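PDB 6IYT: type I modular polyketide synthase from Streptomyces albus subsp. albus, which probably transfers an ethylmalonyl extender unit from coenzyme A to the acyl carrier protein during salinomycin assembly. Local coordinates for residues D110-S118 with T433-V443. Numbering follows the deposited sequence.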
loop_
_atom_site.group_PDB
_atom_site.type_symbol
_atom_site.label_atom_id
_atom_site.label_comp_id
_atom_site.label_asym_id
_atom_site.label_seq_id
_atom_site.Cartn_x
_atom_site.Cartn_y
_atom_site.Cartn_z
ATOM N N ASP A 110 -19.425 -11.271 -0.312
ATOM C CA ASP A 110 -17.959 -11.300 -0.436
ATOM C C ASP A 110 -17.228 -10.727 0.793
ATOM O O ASP A 110 -16.220 -11.278 1.242
ATOM C CB ASP A 110 -17.544 -10.572 -1.712
ATOM C CG ASP A 110 -18.191 -11.185 -2.980
ATOM O OD1 ASP A 110 -19.392 -10.891 -3.256
ATOM O OD2 ASP A 110 -17.491 -11.925 -3.735
ATOM N N VAL A 111 -17.753 -9.651 1.350
ATOM C CA VAL A 111 -17.134 -8.970 2.480
ATOM C C VAL A 111 -18.243 -8.557 3.420
ATOM O O VAL A 111 -19.295 -8.059 2.972
ATOM C CB VAL A 111 -16.363 -7.689 2.021
ATOM C CG1 VAL A 111 -15.667 -7.053 3.181
ATOM C CG2 VAL A 111 -15.338 -8.037 0.961
ATOM N N ALA A 112 -18.037 -8.782 4.704
ATOM C CA ALA A 112 -18.981 -8.346 5.721
ATOM C C ALA A 112 -18.238 -7.891 6.931
ATOM O O ALA A 112 -17.138 -8.396 7.240
ATOM C CB ALA A 112 -19.951 -9.453 6.080
ATOM N N GLY A 113 -18.801 -6.933 7.631
ATOM C CA GLY A 113 -18.154 -6.428 8.820
ATOM C C GLY A 113 -19.030 -5.494 9.627
ATOM O O GLY A 113 -20.185 -5.257 9.294
ATOM N N VAL A 114 -18.485 -4.988 10.723
ATOM C CA VAL A 114 -19.226 -4.084 11.583
ATOM C C VAL A 114 -18.422 -2.802 11.744
ATOM O O VAL A 114 -17.207 -2.849 11.929
ATOM C CB VAL A 114 -19.484 -4.728 12.972
ATOM C CG1 VAL A 114 -20.195 -3.752 13.878
ATOM C CG2 VAL A 114 -20.296 -6.013 12.825
ATOM N N SER A 115 -19.077 -1.668 11.563
ATOM C CA SER A 115 -18.406 -0.373 11.609
ATOM C C SER A 115 -17.791 -0.143 12.987
ATOM O O SER A 115 -18.443 -0.411 14.027
ATOM C CB SER A 115 -19.370 0.740 11.248
ATOM O OG SER A 115 -18.712 1.975 11.194
ATOM N N SER A 116 -16.497 0.182 13.003
ATOM C CA SER A 116 -15.737 0.276 14.257
ATOM C C SER A 116 -14.740 1.433 14.307
ATOM O O SER A 116 -14.390 1.864 15.390
ATOM C CB SER A 116 -15.004 -1.022 14.546
ATOM O OG SER A 116 -14.006 -1.271 13.569
ATOM N N VAL A 117 -14.158 1.832 13.161
ATOM C CA VAL A 117 -13.157 2.941 13.173
ATOM C C VAL A 117 -13.788 4.308 13.376
ATOM O O VAL A 117 -14.930 4.540 13.004
ATOM C CB VAL A 117 -12.311 2.985 11.894
ATOM C CG1 VAL A 117 -11.608 1.670 11.696
ATOM C CG2 VAL A 117 -13.165 3.350 10.693
ATOM N N SER A 118 -13.051 5.220 14.001
ATOM C CA SER A 118 -13.595 6.565 14.261
ATOM C C SER A 118 -12.527 7.661 14.250
ATOM O O SER A 118 -12.828 8.844 14.517
ATOM C CB SER A 118 -14.355 6.581 15.607
ATOM O OG SER A 118 -13.514 6.183 16.682
ATOM N N THR A 433 -12.936 -5.020 -3.527
ATOM C CA THR A 433 -12.773 -5.827 -2.302
ATOM C C THR A 433 -12.043 -5.067 -1.178
ATOM O O THR A 433 -12.526 -5.003 -0.061
ATOM C CB THR A 433 -12.101 -7.183 -2.591
ATOM O OG1 THR A 433 -12.884 -7.912 -3.553
ATOM C CG2 THR A 433 -12.010 -8.002 -1.327
ATOM N N SER A 434 -11.010 -4.320 -1.531
ATOM C CA SER A 434 -10.342 -3.488 -0.571
ATOM C C SER A 434 -11.223 -2.341 -0.098
ATOM O O SER A 434 -11.286 -2.035 1.116
ATOM C CB SER A 434 -9.021 -2.974 -1.150
ATOM O OG SER A 434 -8.137 -4.071 -1.344
ATOM N N PHE A 435 -11.956 -1.726 -1.024
ATOM C CA PHE A 435 -12.924 -0.704 -0.653
ATOM C C PHE A 435 -13.954 -1.296 0.366
ATOM O O PHE A 435 -14.320 -0.644 1.332
ATOM C CB PHE A 435 -13.700 -0.202 -1.861
ATOM C CG PHE A 435 -12.948 0.705 -2.799
ATOM C CD1 PHE A 435 -11.651 1.147 -2.550
ATOM C CD2 PHE A 435 -13.600 1.171 -3.947
ATOM C CE1 PHE A 435 -11.041 2.051 -3.416
ATOM C CE2 PHE A 435 -12.971 2.000 -4.842
ATOM C CZ PHE A 435 -11.682 2.444 -4.581
ATOM N N ALA A 436 -14.480 -2.477 0.052
ATOM C CA ALA A 436 -15.485 -3.134 0.916
ATOM C C ALA A 436 -14.920 -3.494 2.284
ATOM O O ALA A 436 -15.593 -3.336 3.304
ATOM C CB ALA A 436 -16.040 -4.365 0.229
ATOM N N GLU A 437 -13.683 -3.984 2.301
ATOM C CA GLU A 437 -13.010 -4.290 3.544
ATOM C C GLU A 437 -12.848 -3.051 4.443
ATOM O O GLU A 437 -13.017 -3.139 5.662
ATOM C CB GLU A 437 -11.663 -4.955 3.260
ATOM C CG GLU A 437 -11.820 -6.404 2.798
ATOM C CD GLU A 437 -10.525 -7.018 2.264
ATOM O OE1 GLU A 437 -9.535 -6.273 2.031
ATOM O OE2 GLU A 437 -10.507 -8.246 2.102
ATOM N N ALA A 438 -12.561 -1.907 3.841
ATOM C CA ALA A 438 -12.489 -0.637 4.591
ATOM C C ALA A 438 -13.886 -0.170 5.044
ATOM O O ALA A 438 -14.098 0.162 6.208
ATOM C CB ALA A 438 -11.833 0.426 3.748
ATOM N N TRP A 439 -14.816 -0.123 4.103
ATOM C CA TRP A 439 -16.145 0.455 4.363
ATOM C C TRP A 439 -16.918 -0.387 5.382
ATOM O O TRP A 439 -17.593 0.164 6.263
ATOM C CB TRP A 439 -16.943 0.558 3.066
ATOM C CG TRP A 439 -18.391 1.069 3.239
ATOM C CD1 TRP A 439 -18.797 2.367 3.519
ATOM C CD2 TRP A 439 -19.568 0.275 3.254
ATOM N NE1 TRP A 439 -20.173 2.430 3.565
ATOM C CE2 TRP A 439 -20.668 1.148 3.451
ATOM C CE3 TRP A 439 -19.820 -1.079 3.063
ATOM C CZ2 TRP A 439 -21.975 0.688 3.477
ATOM C CZ3 TRP A 439 -21.132 -1.526 3.089
ATOM C CH2 TRP A 439 -22.188 -0.638 3.263
ATOM N N THR A 440 -16.799 -1.709 5.296
ATOM C CA THR A 440 -17.546 -2.553 6.218
ATOM C C THR A 440 -17.020 -2.394 7.622
ATOM O O THR A 440 -17.733 -2.710 8.583
ATOM C CB THR A 440 -17.539 -4.045 5.849
ATOM O OG1 THR A 440 -16.192 -4.512 5.785
ATOM C CG2 THR A 440 -18.273 -4.292 4.525
ATOM N N ARG A 441 -15.799 -1.868 7.757
ATOM C CA ARG A 441 -15.224 -1.565 9.085
ATOM C C ARG A 441 -15.394 -0.104 9.485
ATOM O O ARG A 441 -14.886 0.316 10.531
ATOM C CB ARG A 441 -13.735 -1.922 9.136
ATOM C CG ARG A 441 -13.433 -3.400 8.978
ATOM C CD ARG A 441 -13.349 -4.134 10.304
ATOM N NE ARG A 441 -12.594 -3.407 11.330
ATOM C CZ ARG A 441 -11.284 -3.523 11.537
ATOM N NH1 ARG A 441 -10.526 -4.239 10.720
ATOM N NH2 ARG A 441 -10.721 -2.797 12.475
ATOM N N GLY A 442 -16.064 0.689 8.646
ATOM C CA GLY A 442 -16.536 2.017 9.078
ATOM C C GLY A 442 -15.898 3.189 8.351
ATOM O O GLY A 442 -16.158 4.347 8.676
ATOM N N VAL A 443 -15.064 2.900 7.361
ATOM C CA VAL A 443 -14.411 3.931 6.622
ATOM C C VAL A 443 -15.457 4.589 5.730
ATOM O O VAL A 443 -16.160 3.901 4.971
ATOM C CB VAL A 443 -13.255 3.382 5.753
ATOM C CG1 VAL A 443 -12.761 4.447 4.784
ATOM C CG2 VAL A 443 -12.108 2.902 6.626
HETATM O O HOH W 1 -14.837 -6.613 7.016
#
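Val-111 straddles the side of helix 433-439 and illustrates how a beta-branched residue on a strand can grip a helix with both methyls. With CG1 anti to the backbone N (chi1 -177°), the two branches part over Ala-436: CG2 lies against the Ala-436 CB at 3.8 Å and also meets the Thr-433 methyl, while CG1 reaches the CG of Glu-437 and the Thr-440 side chain. The Glu-437 carboxylate turns away to Gln-418 and Arg-430. Thr-440 holds its OG1 between its own N and carbonyl carbon (chi1 58°), which folds the hydroxyl back onto the helix, where it donates to Ala-436 O at 2.8 Å. That carbonyl also takes the Thr-440 N-H, from the opposite face of its plane. A water donates to both Thr-440 OG1 and Ala-112 O, joining strand to helix. The backbone N of Gly-113 lies against the Thr-440 CB.

Strand 111-114 is an outer strand of a three-stranded antiparallel sheet, probably part of the ketosynthase-to-acyltransferase linker subdomain, and runs nearly parallel to the helix, their axes 19° apart. A Schellman motif follows the helix, with Gly-442 at positive phi beside Ser-115; the Ser-115 OG sits 3.0 Å from the Gly-442 CA. Just before it, Arg-441 O is gripped twice: Val-117 N approaches almost straight in line with the carbonyl at 3.1 Å, whereas Ser-116 N comes from above its plane at 3.0 Å. The arginine side chain curls back so that NE makes a weak, in-plane bond at the guanidinium edge to Ser-116 OG (3.4 Å), with NH2 bound to Val-415 O. Val-117 CG2 packs on the Gly-442 carbonyl carbon and, more loosely, on Val-443 CG2, beside Leu-416 and Val-390 of the parallel acyltransferase core sheet.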